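Local coordinates for protein Ton_1535 (Thermococcus onnurineus, PDB 3ZPJ) that is of unknown function but folds into an alpha-solenoid of stacked helices that includes an unusual left-handed helical turn, at residues Y24-P29 against V33-K38; L124-Y129 against G169-S174; H153-I158 against D189-N194; R219-K224 against H228-I233; K301-I306 against S313-A318. All coordinates share one frame; numbering follows the deposited sequence.

Interaction 1: Y24-P29 against V33-K38; sequences YEIEDP and VQVLTK
Ile26 and Val35 meet where an alpha-solenoid chain reverses direction: the loop after helix 16-22 folds back on the early turns of helix 29-45. Both CB atoms point at the opposite segment, yet the branched chains run aslant to one another, so the touch narrows to a single pair of methyls, with Ile26 CD1 3.5 Å from Val35 CG2. The torsions of Ile26 explain its reach. CG1 stands beside the backbone N (chi1 -65°) and the chain then continues extended (chi2 -172°), carrying CD1 across the gap. Val35 offers the methyl that lies beside its own backbone N. Leu4 of helix 2-12 packs on both residues, turning the pair into a small buried apolar cluster.

After Ile26 the loop passes into helix 29-45. Asp28 is the N-cap, and its OD2 accepts from the backbone N of Glu31. One residue later, Pro29 O receives the backbone N of Val33 at 2.9 Å, an early helical bond that is noticeably bent (N-H...O 138°). Val33 CG2 also crowds Pro29 O, at 3.2 Å, while the same side chain packs on Ile63 and Ile79 of helices 53-66 and 70-86. Val33 O is gripped twice, by Thr37 N at 2.9 Å and by Thr37 OG1 at 2.7 Å, the two donors arriving from opposite faces of the carbonyl plane.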
# COMPACT_ATOMS: atom_id res chain seq x y z
N TYR A 24 17.77 -8.51 -28.59
CA TYR A 24 17.24 -8.16 -29.90
C TYR A 24 16.53 -9.33 -30.56
O TYR A 24 15.76 -9.17 -31.50
CB TYR A 24 18.34 -7.52 -30.73
CG TYR A 24 18.86 -6.33 -29.96
CD1 TYR A 24 18.17 -5.12 -29.97
CD2 TYR A 24 19.97 -6.45 -29.13
CE1 TYR A 24 18.61 -4.04 -29.22
CE2 TYR A 24 20.41 -5.38 -28.38
CZ TYR A 24 19.73 -4.17 -28.43
OH TYR A 24 20.17 -3.10 -27.68
N GLU A 25 16.75 -10.52 -30.01
CA GLU A 25 15.97 -11.68 -30.41
C GLU A 25 14.56 -11.61 -29.82
O GLU A 25 13.74 -12.48 -30.07
CB GLU A 25 16.68 -12.97 -30.01
CG GLU A 25 17.98 -13.19 -30.76
CD GLU A 25 18.71 -14.45 -30.34
OE1 GLU A 25 18.16 -15.21 -29.52
OE2 GLU A 25 19.83 -14.68 -30.85
N ILE A 26 14.30 -10.59 -29.02
CA ILE A 26 12.96 -10.35 -28.54
C ILE A 26 12.20 -9.57 -29.59
O ILE A 26 12.71 -8.59 -30.13
CB ILE A 26 12.95 -9.58 -27.21
CG1 ILE A 26 13.59 -10.43 -26.12
CG2 ILE A 26 11.51 -9.20 -26.81
CD1 ILE A 26 13.45 -9.83 -24.75
N GLU A 27 10.99 -10.03 -29.90
CA GLU A 27 10.18 -9.39 -30.94
C GLU A 27 9.77 -7.98 -30.54
O GLU A 27 10.21 -6.99 -31.13
CB GLU A 27 8.94 -10.23 -31.22
CG GLU A 27 9.24 -11.55 -31.90
CD GLU A 27 7.98 -12.35 -32.20
OE1 GLU A 27 7.26 -12.72 -31.24
OE2 GLU A 27 7.72 -12.61 -33.40
N ASP A 28 8.94 -7.90 -29.51
CA ASP A 28 8.37 -6.64 -29.09
C ASP A 28 9.40 -5.71 -28.45
O ASP A 28 10.14 -6.13 -27.57
CB ASP A 28 7.25 -6.92 -28.11
CG ASP A 28 6.36 -5.73 -27.91
OD1 ASP A 28 5.86 -5.18 -28.91
OD2 ASP A 28 6.17 -5.35 -26.73
N PRO A 29 9.45 -4.45 -28.91
CA PRO A 29 10.25 -3.33 -28.40
C PRO A 29 9.98 -3.00 -26.94
O PRO A 29 10.91 -2.86 -26.14
CB PRO A 29 9.79 -2.15 -29.26
CG PRO A 29 9.50 -2.79 -30.57
CD PRO A 29 8.89 -4.14 -30.24
N VAL A 33 12.45 -3.36 -23.71
CA VAL A 33 12.71 -2.28 -22.78
C VAL A 33 12.48 -2.74 -21.34
O VAL A 33 13.27 -2.41 -20.45
CB VAL A 33 11.84 -1.04 -23.11
CG1 VAL A 33 12.03 0.05 -22.07
CG2 VAL A 33 12.20 -0.52 -24.46
N GLN A 34 11.39 -3.49 -21.14
CA GLN A 34 11.14 -4.24 -19.92
C GLN A 34 12.35 -5.07 -19.50
O GLN A 34 12.77 -5.03 -18.35
CB GLN A 34 9.97 -5.22 -20.13
CG GLN A 34 8.62 -4.59 -20.31
CD GLN A 34 8.00 -4.18 -19.00
OE1 GLN A 34 8.70 -4.04 -17.99
NE2 GLN A 34 6.68 -3.99 -18.99
N VAL A 35 12.88 -5.84 -20.43
CA VAL A 35 13.98 -6.71 -20.09
C VAL A 35 15.19 -5.87 -19.73
O VAL A 35 15.80 -6.06 -18.67
CB VAL A 35 14.30 -7.67 -21.24
CG1 VAL A 35 15.58 -8.43 -20.96
CG2 VAL A 35 13.15 -8.63 -21.43
N LEU A 36 15.52 -4.92 -20.60
CA LEU A 36 16.71 -4.10 -20.40
C LEU A 36 16.67 -3.45 -19.02
O LEU A 36 17.63 -3.54 -18.25
CB LEU A 36 16.87 -3.06 -21.50
CG LEU A 36 17.23 -3.62 -22.88
CD1 LEU A 36 16.98 -2.58 -23.97
CD2 LEU A 36 18.67 -4.08 -22.92
N THR A 37 15.53 -2.84 -18.70
CA THR A 37 15.42 -2.11 -17.45
C THR A 37 15.43 -3.00 -16.20
O THR A 37 15.89 -2.58 -15.14
CB THR A 37 14.22 -1.14 -17.44
OG1 THR A 37 13.03 -1.84 -17.80
CG2 THR A 37 14.43 -0.01 -18.42
N LYS A 38 14.94 -4.23 -16.34
CA LYS A 38 14.89 -5.19 -15.24
C LYS A 38 16.28 -5.72 -14.92
O LYS A 38 16.58 -6.09 -13.78
CB LYS A 38 13.97 -6.35 -15.62
CG LYS A 38 13.43 -7.16 -14.45
CD LYS A 38 12.32 -8.10 -14.93
CE LYS A 38 11.23 -7.31 -15.67
NZ LYS A 38 10.22 -8.19 -16.33

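Interaction 2: L124-Y129 against G169-S174; sequences LAIAGY and GDTLPS
Ile126 and Thr171 form a sparse van der Waals contact, partly buried, between the C-terminal ends of helix 110-126 and helix 151-170, near the middle of the solenoid. The two side chains cross at about a right angle. The CB of Ile126 points away from the other segment, but its CD1 swings back to lie 3.7 Å from Thr171 OG1 and 3.9 Å from Thr171 CG2, so this one methyl rests against both branches of the threonine. Thr171 holds OG1 between its backbone N and carbonyl carbon (chi1 69°). The hydroxyl's polar partner is Ala168 O, three residues earlier, in the last turn of helix 151-170, and against the Ile126 methyl it makes only van der Waals contact.

Beside this meeting of side chains, a second touch runs from a side chain to a backbone carbonyl: Leu172 CD2 approaches Ala125 O at 4.1 Å. The same carbonyl oxygen accepts the backbone N of Gly128 at 2.9 Å, and Tyr129 N reaches Leu124 O at 2.9 Å, which together close helix 110-126 in a Schellman motif. Gly128 supplies the positive phi (86°) that this ending requires.

Around the contact, Ala125 also packs on Ala133 of helix 130-146, and Leu172 on Ala177 and Phe180 of helix 174-190, so each of the two helix ends is backed by the helix that follows it in the chain.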
# COMPACT_ATOMS: atom_id res chain seq x y z
N LEU A 124 4.42 5.97 -12.22
CA LEU A 124 4.67 7.05 -11.28
C LEU A 124 4.59 6.55 -9.83
O LEU A 124 5.35 6.99 -8.97
CB LEU A 124 3.66 8.18 -11.49
CG LEU A 124 3.98 9.14 -12.64
CD1 LEU A 124 2.75 9.97 -12.94
CD2 LEU A 124 5.19 10.04 -12.27
N ALA A 125 3.68 5.62 -9.57
CA ALA A 125 3.54 5.06 -8.22
C ALA A 125 4.71 4.16 -7.88
O ALA A 125 5.27 4.26 -6.79
CB ALA A 125 2.23 4.32 -8.05
N ILE A 126 5.06 3.27 -8.80
CA ILE A 126 6.25 2.42 -8.65
C ILE A 126 7.49 3.28 -8.38
O ILE A 126 8.36 2.91 -7.60
CB ILE A 126 6.52 1.58 -9.93
CG1 ILE A 126 5.41 0.56 -10.17
CG2 ILE A 126 7.84 0.87 -9.85
CD1 ILE A 126 4.84 -0.02 -8.93
N ALA A 127 7.54 4.44 -9.02
CA ALA A 127 8.67 5.38 -8.91
C ALA A 127 8.76 6.03 -7.53
O ALA A 127 9.75 6.70 -7.23
CB ALA A 127 8.54 6.45 -9.97
N GLY A 128 7.73 5.86 -6.71
CA GLY A 128 7.69 6.53 -5.43
C GLY A 128 7.13 7.94 -5.50
O GLY A 128 7.49 8.79 -4.69
N TYR A 129 6.23 8.19 -6.44
CA TYR A 129 5.61 9.51 -6.59
C TYR A 129 4.10 9.38 -6.49
O TYR A 129 3.39 9.57 -7.47
CB TYR A 129 5.97 10.12 -7.95
CG TYR A 129 7.44 10.19 -8.25
CD1 TYR A 129 8.37 10.41 -7.25
CD2 TYR A 129 7.91 10.05 -9.56
CE1 TYR A 129 9.71 10.49 -7.52
CE2 TYR A 129 9.26 10.13 -9.84
CZ TYR A 129 10.16 10.35 -8.81
OH TYR A 129 11.51 10.44 -9.07
N GLY A 169 -1.62 0.66 -5.18
CA GLY A 169 -1.87 0.55 -3.76
C GLY A 169 -1.08 -0.57 -3.10
O GLY A 169 -0.40 -0.34 -2.10
N ASP A 170 -1.14 -1.77 -3.67
CA ASP A 170 -0.42 -2.91 -3.14
C ASP A 170 1.09 -2.68 -3.02
O ASP A 170 1.76 -3.34 -2.22
CB ASP A 170 -0.67 -4.16 -3.99
CG ASP A 170 -2.06 -4.73 -3.80
OD1 ASP A 170 -2.71 -4.45 -2.77
OD2 ASP A 170 -2.49 -5.48 -4.69
N THR A 171 1.63 -1.75 -3.80
CA THR A 171 3.08 -1.55 -3.76
C THR A 171 3.46 -0.45 -2.81
O THR A 171 4.64 -0.17 -2.65
CB THR A 171 3.69 -1.23 -5.16
OG1 THR A 171 3.27 0.07 -5.58
CG2 THR A 171 3.27 -2.27 -6.20
N LEU A 172 2.47 0.21 -2.21
CA LEU A 172 2.71 1.37 -1.35
C LEU A 172 2.52 1.06 0.12
O LEU A 172 1.82 0.12 0.49
CB LEU A 172 1.79 2.52 -1.74
CG LEU A 172 2.08 3.10 -3.12
CD1 LEU A 172 0.99 4.08 -3.53
CD2 LEU A 172 3.45 3.77 -3.15
N PRO A 173 3.15 1.86 0.99
CA PRO A 173 2.81 1.75 2.41
C PRO A 173 1.37 2.23 2.66
O PRO A 173 0.83 3.02 1.85
CB PRO A 173 3.83 2.68 3.08
CG PRO A 173 4.19 3.69 2.01
CD PRO A 173 4.19 2.87 0.74
N SER A 174 0.78 1.77 3.76
CA SER A 174 -0.63 2.03 4.09
C SER A 174 -1.04 3.50 3.93
O SER A 174 -2.09 3.78 3.36
CB SER A 174 -0.99 1.54 5.51
OG SER A 174 -1.05 0.12 5.60

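Interaction 3: H153-I158 against D189-N194; sequences HKVDGI and DKLHVN
The backbone N of Ile158 donates to Lys154 O at 3.0 Å, a regular bond of helix 151-170. The CB of Ile158 points toward the other segment, where it finds Leu191. The setting is a helix-to-turn contact of the alpha-solenoid: Leu191 is the first residue to leave helical geometry after helix 174-190, and its side chain reaches back to the early part of helix 151-170.

Within 189-194, Leu191 alone makes the contact. Its CG lies beside the backbone N, anti to the carbonyl carbon (chi1 -72°), and the fork opens over the helix surface, CD2 on Val155 CG2 at 4.0 Å, CD1 on both Val155 O and Ile158. The Val155 and Leu191 side chains slide past each other in opposite directions. Those of Leu191 and Ile158 cross at about a right angle, with CD1 making the touch. Leu159, farther along the same helix, also touches Leu191, while Ile158 extends the apolar surface to Phe141, Ile144 and Ile145 of helix 130-146 and to Ile187 of helix 174-190.

The contacts are van der Waals packing, two between apolar side chains and one of a methyl against a carbonyl oxygen. Leu191 CD1 sits 3.8 Å from Ile158 CG2 and equally 3.8 Å from Val155 O.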
# COMPACT_ATOMS: atom_id res chain seq x y z
N HIS A 153 -18.08 0.44 -23.94
CA HIS A 153 -16.66 0.62 -24.29
C HIS A 153 -15.91 1.31 -23.17
O HIS A 153 -14.72 1.07 -22.96
CB HIS A 153 -16.53 1.41 -25.59
CG HIS A 153 -17.57 1.06 -26.61
ND1 HIS A 153 -18.71 1.81 -26.79
CD2 HIS A 153 -17.66 0.01 -27.46
CE1 HIS A 153 -19.45 1.25 -27.74
NE2 HIS A 153 -18.84 0.16 -28.16
N LYS A 154 -16.61 2.17 -22.44
CA LYS A 154 -16.01 2.85 -21.30
C LYS A 154 -15.78 1.86 -20.17
O LYS A 154 -14.83 2.00 -19.41
CB LYS A 154 -16.88 4.01 -20.80
CG LYS A 154 -17.20 5.09 -21.85
CD LYS A 154 -17.87 6.26 -21.13
CE LYS A 154 -18.42 7.29 -22.04
NZ LYS A 154 -19.06 8.38 -21.22
N VAL A 155 -16.65 0.86 -20.07
CA VAL A 155 -16.62 -0.04 -18.91
C VAL A 155 -15.30 -0.79 -18.76
O VAL A 155 -14.68 -0.74 -17.69
CB VAL A 155 -17.82 -1.01 -18.88
CG1 VAL A 155 -17.51 -2.21 -17.98
CG2 VAL A 155 -19.06 -0.29 -18.38
N ASP A 156 -14.85 -1.46 -19.81
CA ASP A 156 -13.59 -2.20 -19.72
C ASP A 156 -12.39 -1.29 -19.45
O ASP A 156 -11.51 -1.65 -18.69
CB ASP A 156 -13.36 -3.05 -20.96
CG ASP A 156 -14.37 -4.19 -21.08
OD1 ASP A 156 -15.34 -4.23 -20.29
OD2 ASP A 156 -14.18 -5.05 -21.98
N GLY A 157 -12.37 -0.12 -20.07
CA GLY A 157 -11.30 0.83 -19.83
C GLY A 157 -11.22 1.23 -18.36
O GLY A 157 -10.14 1.21 -17.77
N ILE A 158 -12.35 1.59 -17.78
CA ILE A 158 -12.40 2.02 -16.39
C ILE A 158 -12.04 0.89 -15.40
O ILE A 158 -11.37 1.13 -14.41
CB ILE A 158 -13.75 2.67 -16.08
CG1 ILE A 158 -13.94 3.84 -17.04
CG2 ILE A 158 -13.78 3.19 -14.66
CD1 ILE A 158 -15.18 4.65 -16.84
N ASP A 189 -17.16 -1.02 -7.39
CA ASP A 189 -18.50 -0.92 -6.85
C ASP A 189 -19.49 -0.40 -7.90
O ASP A 189 -20.54 -1.00 -8.12
CB ASP A 189 -18.51 0.01 -5.64
CG ASP A 189 -19.86 0.06 -4.96
OD1 ASP A 189 -20.43 -1.02 -4.67
OD2 ASP A 189 -20.35 1.18 -4.74
N LYS A 190 -19.16 0.73 -8.54
CA LYS A 190 -20.08 1.33 -9.51
C LYS A 190 -20.22 0.47 -10.76
O LYS A 190 -21.25 0.50 -11.41
CB LYS A 190 -19.64 2.73 -9.94
CG LYS A 190 -19.46 3.74 -8.83
CD LYS A 190 -20.67 3.85 -7.93
CE LYS A 190 -20.47 5.00 -6.97
NZ LYS A 190 -20.23 6.28 -7.71
N LEU A 191 -19.17 -0.29 -11.09
CA LEU A 191 -19.18 -1.04 -12.34
C LEU A 191 -19.56 -2.51 -12.17
O LEU A 191 -19.44 -3.30 -13.11
CB LEU A 191 -17.83 -0.92 -13.04
CG LEU A 191 -17.58 0.45 -13.66
CD1 LEU A 191 -16.32 0.37 -14.46
CD2 LEU A 191 -18.76 0.84 -14.55
N HIS A 192 -19.97 -2.88 -10.96
CA HIS A 192 -20.59 -4.19 -10.74
C HIS A 192 -19.67 -5.40 -10.89
O HIS A 192 -20.10 -6.46 -11.35
CB HIS A 192 -21.83 -4.33 -11.62
CG HIS A 192 -22.69 -3.11 -11.59
ND1 HIS A 192 -23.20 -2.52 -12.73
CD2 HIS A 192 -23.11 -2.35 -10.55
CE1 HIS A 192 -23.91 -1.46 -12.39
NE2 HIS A 192 -23.86 -1.33 -11.07
N VAL A 193 -18.40 -5.26 -10.50
CA VAL A 193 -17.56 -6.44 -10.34
C VAL A 193 -17.38 -6.74 -8.83
O VAL A 193 -16.40 -6.33 -8.21
CB VAL A 193 -16.25 -6.32 -11.10
CG1 VAL A 193 -16.52 -6.50 -12.60
CG2 VAL A 193 -15.61 -4.95 -10.83
N ASN A 194 -18.34 -7.45 -8.26
CA ASN A 194 -18.40 -7.59 -6.81
C ASN A 194 -17.26 -8.38 -6.17
O ASN A 194 -16.90 -8.11 -5.04
CB ASN A 194 -19.75 -8.17 -6.40
CG ASN A 194 -20.53 -7.23 -5.52
OD1 ASN A 194 -20.19 -6.05 -5.39
ND2 ASN A 194 -21.60 -7.73 -4.91

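Interaction 4: R219-K224 against H228-I233; sequences RAALLK and HYALAI
Leu222 approaches Ala230 by degrees. Its CB leaves helix 216-223 alongside the interface rather than straight at it, and CG, set beside the backbone N (chi1 -72°), brings the chain within 4.1 Å of Ala230 CB. The fork then delivers CD2, which closes to 3.8 Å on the same methyl.

Ala230 CB is shared. Ala221 CB faces it at 3.9 Å, each of these alanines pointing at the other, and their CA atoms come as near as 5.7 Å. Such small side chains permit close packing in a helical hairpin: the axes of helices 219-223 and 228-233 approach to 8.5 Å and run nearly antiparallel, at 157°. On the outer flank Tyr229 turns the edge of its ring to Ala221, with CD2 3.8 Å from Ala221 CB and the methyl close to the ring plane, so the ring meets Ala221 by its edge alone.

In the wider fold, the hairpin of helices 216-223 and 227-237 packs on two further helices. Helix 194-209 receives Leu222 and Leu223 on Leu206, whereas helix 240-256 offers Val250 to both Leu222 and Leu231, one from each arm of the hairpin.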
# COMPACT_ATOMS: atom_id res chain seq x y z
N ARG A 219 1.71 -6.15 4.41
CA ARG A 219 0.29 -6.28 4.10
C ARG A 219 0.06 -7.49 3.20
O ARG A 219 -0.88 -8.26 3.43
CB ARG A 219 -0.29 -5.00 3.49
CG ARG A 219 -0.15 -3.78 4.41
CD ARG A 219 -1.20 -2.73 4.11
NE ARG A 219 -1.41 -2.57 2.67
CZ ARG A 219 -0.56 -1.93 1.87
NH1 ARG A 219 0.55 -1.40 2.37
NH2 ARG A 219 -0.82 -1.82 0.56
N ALA A 220 0.96 -7.67 2.22
CA ALA A 220 0.89 -8.84 1.33
C ALA A 220 0.97 -10.17 2.09
O ALA A 220 0.25 -11.12 1.78
CB ALA A 220 1.97 -8.78 0.25
N ALA A 221 1.84 -10.24 3.09
CA ALA A 221 1.95 -11.46 3.87
C ALA A 221 0.69 -11.69 4.69
O ALA A 221 0.20 -12.82 4.79
CB ALA A 221 3.18 -11.41 4.76
N LEU A 222 0.16 -10.63 5.29
CA LEU A 222 -1.00 -10.75 6.18
C LEU A 222 -2.21 -11.25 5.41
O LEU A 222 -2.96 -12.10 5.88
CB LEU A 222 -1.30 -9.41 6.84
CG LEU A 222 -0.24 -9.08 7.89
CD1 LEU A 222 -0.52 -7.76 8.58
CD2 LEU A 222 -0.17 -10.22 8.92
N LEU A 223 -2.37 -10.72 4.20
CA LEU A 223 -3.50 -11.06 3.36
C LEU A 223 -3.47 -12.55 2.99
O LEU A 223 -4.51 -13.19 2.94
CB LEU A 223 -3.51 -10.15 2.11
CG LEU A 223 -4.80 -10.10 1.31
CD1 LEU A 223 -5.88 -9.43 2.15
CD2 LEU A 223 -4.58 -9.35 -0.01
N LYS A 224 -2.28 -13.09 2.77
CA LYS A 224 -2.10 -14.52 2.52
C LYS A 224 -2.24 -15.33 3.79
O LYS A 224 -2.21 -16.55 3.74
CB LYS A 224 -0.69 -14.83 1.99
CG LYS A 224 -0.36 -14.21 0.65
CD LYS A 224 1.05 -14.63 0.22
CE LYS A 224 1.83 -13.43 -0.31
NZ LYS A 224 3.30 -13.69 -0.45
N HIS A 228 3.39 -15.31 10.64
CA HIS A 228 4.68 -15.41 11.30
C HIS A 228 5.73 -14.75 10.44
O HIS A 228 6.66 -14.12 10.94
CB HIS A 228 4.99 -16.87 11.63
CG HIS A 228 4.05 -17.46 12.64
ND1 HIS A 228 3.59 -16.76 13.73
CD2 HIS A 228 3.46 -18.68 12.71
CE1 HIS A 228 2.77 -17.51 14.44
NE2 HIS A 228 2.67 -18.69 13.84
N TYR A 229 5.55 -14.85 9.13
CA TYR A 229 6.46 -14.19 8.20
C TYR A 229 6.42 -12.65 8.34
O TYR A 229 7.46 -11.99 8.35
CB TYR A 229 6.15 -14.62 6.76
CG TYR A 229 7.07 -14.01 5.74
CD1 TYR A 229 8.38 -14.45 5.59
CD2 TYR A 229 6.64 -12.98 4.93
CE1 TYR A 229 9.23 -13.89 4.66
CE2 TYR A 229 7.48 -12.41 3.99
CZ TYR A 229 8.77 -12.87 3.86
OH TYR A 229 9.60 -12.29 2.92
N ALA A 230 5.23 -12.10 8.47
CA ALA A 230 5.05 -10.66 8.63
C ALA A 230 5.58 -10.18 10.00
O ALA A 230 6.25 -9.16 10.11
CB ALA A 230 3.58 -10.30 8.49
N LEU A 231 5.25 -10.94 11.04
CA LEU A 231 5.77 -10.66 12.37
C LEU A 231 7.28 -10.67 12.35
O LEU A 231 7.93 -9.84 12.99
CB LEU A 231 5.24 -11.70 13.33
CG LEU A 231 3.79 -11.43 13.66
CD1 LEU A 231 3.24 -12.56 14.52
CD2 LEU A 231 3.67 -10.08 14.37
N ALA A 232 7.85 -11.61 11.59
CA ALA A 232 9.30 -11.70 11.46
C ALA A 232 9.87 -10.42 10.87
O ALA A 232 10.89 -9.92 11.34
CB ALA A 232 9.68 -12.90 10.61
N ILE A 233 9.21 -9.87 9.84
CA ILE A 233 9.70 -8.64 9.23
C ILE A 233 9.67 -7.50 10.22
O ILE A 233 10.61 -6.71 10.31
CB ILE A 233 8.87 -8.25 8.00
CG1 ILE A 233 8.96 -9.34 6.93
CG2 ILE A 233 9.36 -6.93 7.45
CD1 ILE A 233 7.91 -9.21 5.83

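Interaction 5: K301-I306 against S313-A318; sequences KFAKEI and SEALKA
Ile306 sets CG1 beside its backbone N (chi1 -61°) and continues nearly extended (chi2 166°), which sends CD1 to within 3.6 Å of Ala315 CB. Leu316 likewise holds CG beside its backbone N (chi1 -78°), and although its CB points along the interface rather than at it, the fork brings CD2 to 4.0 Å from Ala303 CB. The two longer side chains thus reach in opposite senses, Ile306 from the turn to the helix and Leu316 from the helix to the other segment, each ending on an alanine.

Those alanines form the middle of the contact. Ala303 CB and Ala315 CB point across at each other and stand 4.0 Å apart, so each methyl has two apolar partners. The backbone arranges this: a type I beta turn runs from Ala303 to Ile306, with Ile306 N 3.2 Å from Ala303 O, and it places the two residues with both CB atoms directed at helix 309-325. Here, in a hairpin of the alpha-solenoid, the turn lets Ala303 and Ile306 both pack on that helix.

Ile306 O accepts from Arg312 NH1. Behind the first segment, Phe302 and Ile306 pack on helix 280-293; behind the second, Ser313 and Lys317 touch Ile344 of helix 342-351, so helix 309-325 packs against both helix 296-303 and helix 342-351.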
# COMPACT_ATOMS: atom_id res chain seq x y z
N LYS A 301 -4.90 0.04 31.94
CA LYS A 301 -3.61 0.50 32.46
C LYS A 301 -3.12 1.66 31.60
O LYS A 301 -2.69 2.69 32.12
CB LYS A 301 -2.55 -0.59 32.41
CG LYS A 301 -2.81 -1.83 33.23
CD LYS A 301 -1.73 -2.86 32.89
CE LYS A 301 -1.93 -4.14 33.67
NZ LYS A 301 -2.15 -3.84 35.10
N PHE A 302 -3.18 1.47 30.28
CA PHE A 302 -2.73 2.52 29.38
C PHE A 302 -3.60 3.77 29.40
O PHE A 302 -3.08 4.88 29.55
CB PHE A 302 -2.53 1.97 27.97
CG PHE A 302 -1.26 1.20 27.82
CD1 PHE A 302 -0.07 1.86 27.56
CD2 PHE A 302 -1.24 -0.16 28.00
CE1 PHE A 302 1.11 1.16 27.46
CE2 PHE A 302 -0.07 -0.86 27.89
CZ PHE A 302 1.11 -0.20 27.62
N ALA A 303 -4.92 3.60 29.30
CA ALA A 303 -5.83 4.73 29.34
C ALA A 303 -5.60 5.65 30.54
O ALA A 303 -5.63 6.88 30.41
CB ALA A 303 -7.27 4.24 29.31
N LYS A 304 -5.34 5.07 31.71
CA LYS A 304 -5.12 5.88 32.90
C LYS A 304 -3.81 6.68 32.87
O LYS A 304 -3.59 7.54 33.72
CB LYS A 304 -5.22 5.02 34.17
CG LYS A 304 -6.53 4.28 34.29
CD LYS A 304 -6.88 3.98 35.74
CE LYS A 304 -6.83 2.49 36.03
NZ LYS A 304 -7.77 2.11 37.11
N GLU A 305 -2.94 6.41 31.90
CA GLU A 305 -1.66 7.11 31.82
C GLU A 305 -1.66 8.18 30.74
O GLU A 305 -0.67 8.89 30.58
CB GLU A 305 -0.49 6.14 31.59
CG GLU A 305 -0.05 5.38 32.83
CD GLU A 305 0.71 6.25 33.83
OE1 GLU A 305 1.88 6.62 33.55
OE2 GLU A 305 0.15 6.56 34.90
N ILE A 306 -2.75 8.26 29.98
CA ILE A 306 -2.91 9.31 28.98
C ILE A 306 -2.96 10.68 29.66
O ILE A 306 -3.80 10.92 30.53
CB ILE A 306 -4.20 9.12 28.17
CG1 ILE A 306 -4.16 7.79 27.42
CG2 ILE A 306 -4.40 10.28 27.21
CD1 ILE A 306 -5.51 7.38 26.87
N SER A 313 -10.31 11.05 28.57
CA SER A 313 -11.75 10.97 28.72
C SER A 313 -12.36 10.01 27.70
O SER A 313 -13.14 9.14 28.04
CB SER A 313 -12.39 12.35 28.61
OG SER A 313 -12.23 13.06 29.83
N GLU A 314 -11.96 10.18 26.44
CA GLU A 314 -12.45 9.33 25.36
C GLU A 314 -12.12 7.85 25.59
O GLU A 314 -13.00 7.00 25.52
CB GLU A 314 -11.90 9.81 24.02
CG GLU A 314 -12.46 11.15 23.56
CD GLU A 314 -11.60 11.84 22.52
OE1 GLU A 314 -11.09 11.15 21.60
OE2 GLU A 314 -11.43 13.08 22.62
N ALA A 315 -10.85 7.57 25.88
CA ALA A 315 -10.39 6.19 26.05
C ALA A 315 -11.10 5.50 27.22
O ALA A 315 -11.43 4.32 27.15
CB ALA A 315 -8.88 6.15 26.23
N LEU A 316 -11.33 6.25 28.29
CA LEU A 316 -11.99 5.70 29.46
C LEU A 316 -13.44 5.34 29.15
O LEU A 316 -13.96 4.35 29.66
CB LEU A 316 -11.90 6.69 30.62
CG LEU A 316 -10.55 6.75 31.35
CD1 LEU A 316 -10.59 7.76 32.50
CD2 LEU A 316 -10.17 5.37 31.86
N LYS A 317 -14.07 6.15 28.31
CA LYS A 317 -15.46 5.90 27.92
C LYS A 317 -15.55 4.60 27.14
O LYS A 317 -16.28 3.68 27.52
CB LYS A 317 -16.02 7.06 27.09
CG LYS A 317 -17.44 6.81 26.58
CD LYS A 317 -18.12 8.07 26.08
CE LYS A 317 -18.34 8.02 24.57
NZ LYS A 317 -19.12 9.21 24.10
N ALA A 318 -14.80 4.53 26.04
CA ALA A 318 -14.77 3.36 25.17
C ALA A 318 -14.63 2.07 25.97
O ALA A 318 -15.41 1.13 25.80
CB ALA A 318 -13.63 3.47 24.17

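Overall arrangement
Interactions 1, 4 and 5 are buried and local, each folding a chain segment onto a helix close by in sequence; 2 and 3 span longer separations, are only partly buried, and share helix 151-170, using its end and its beginning respectively. The chemistry follows the place. Alanine methyls dominate 4 and 5, branched side chains fill 3, and of the five only interaction 1 has a hydrogen bond between its segments. Interactions 2 and 4 touch one another: Arg219 NH1 bonds to Leu172 O at 2.7 Å, linking the loop after helix 151-170 to the hairpin of interaction 4. Interactions 1 and 5 lie on opposite sides of the chain's centre, their own centres about 59 Å apart.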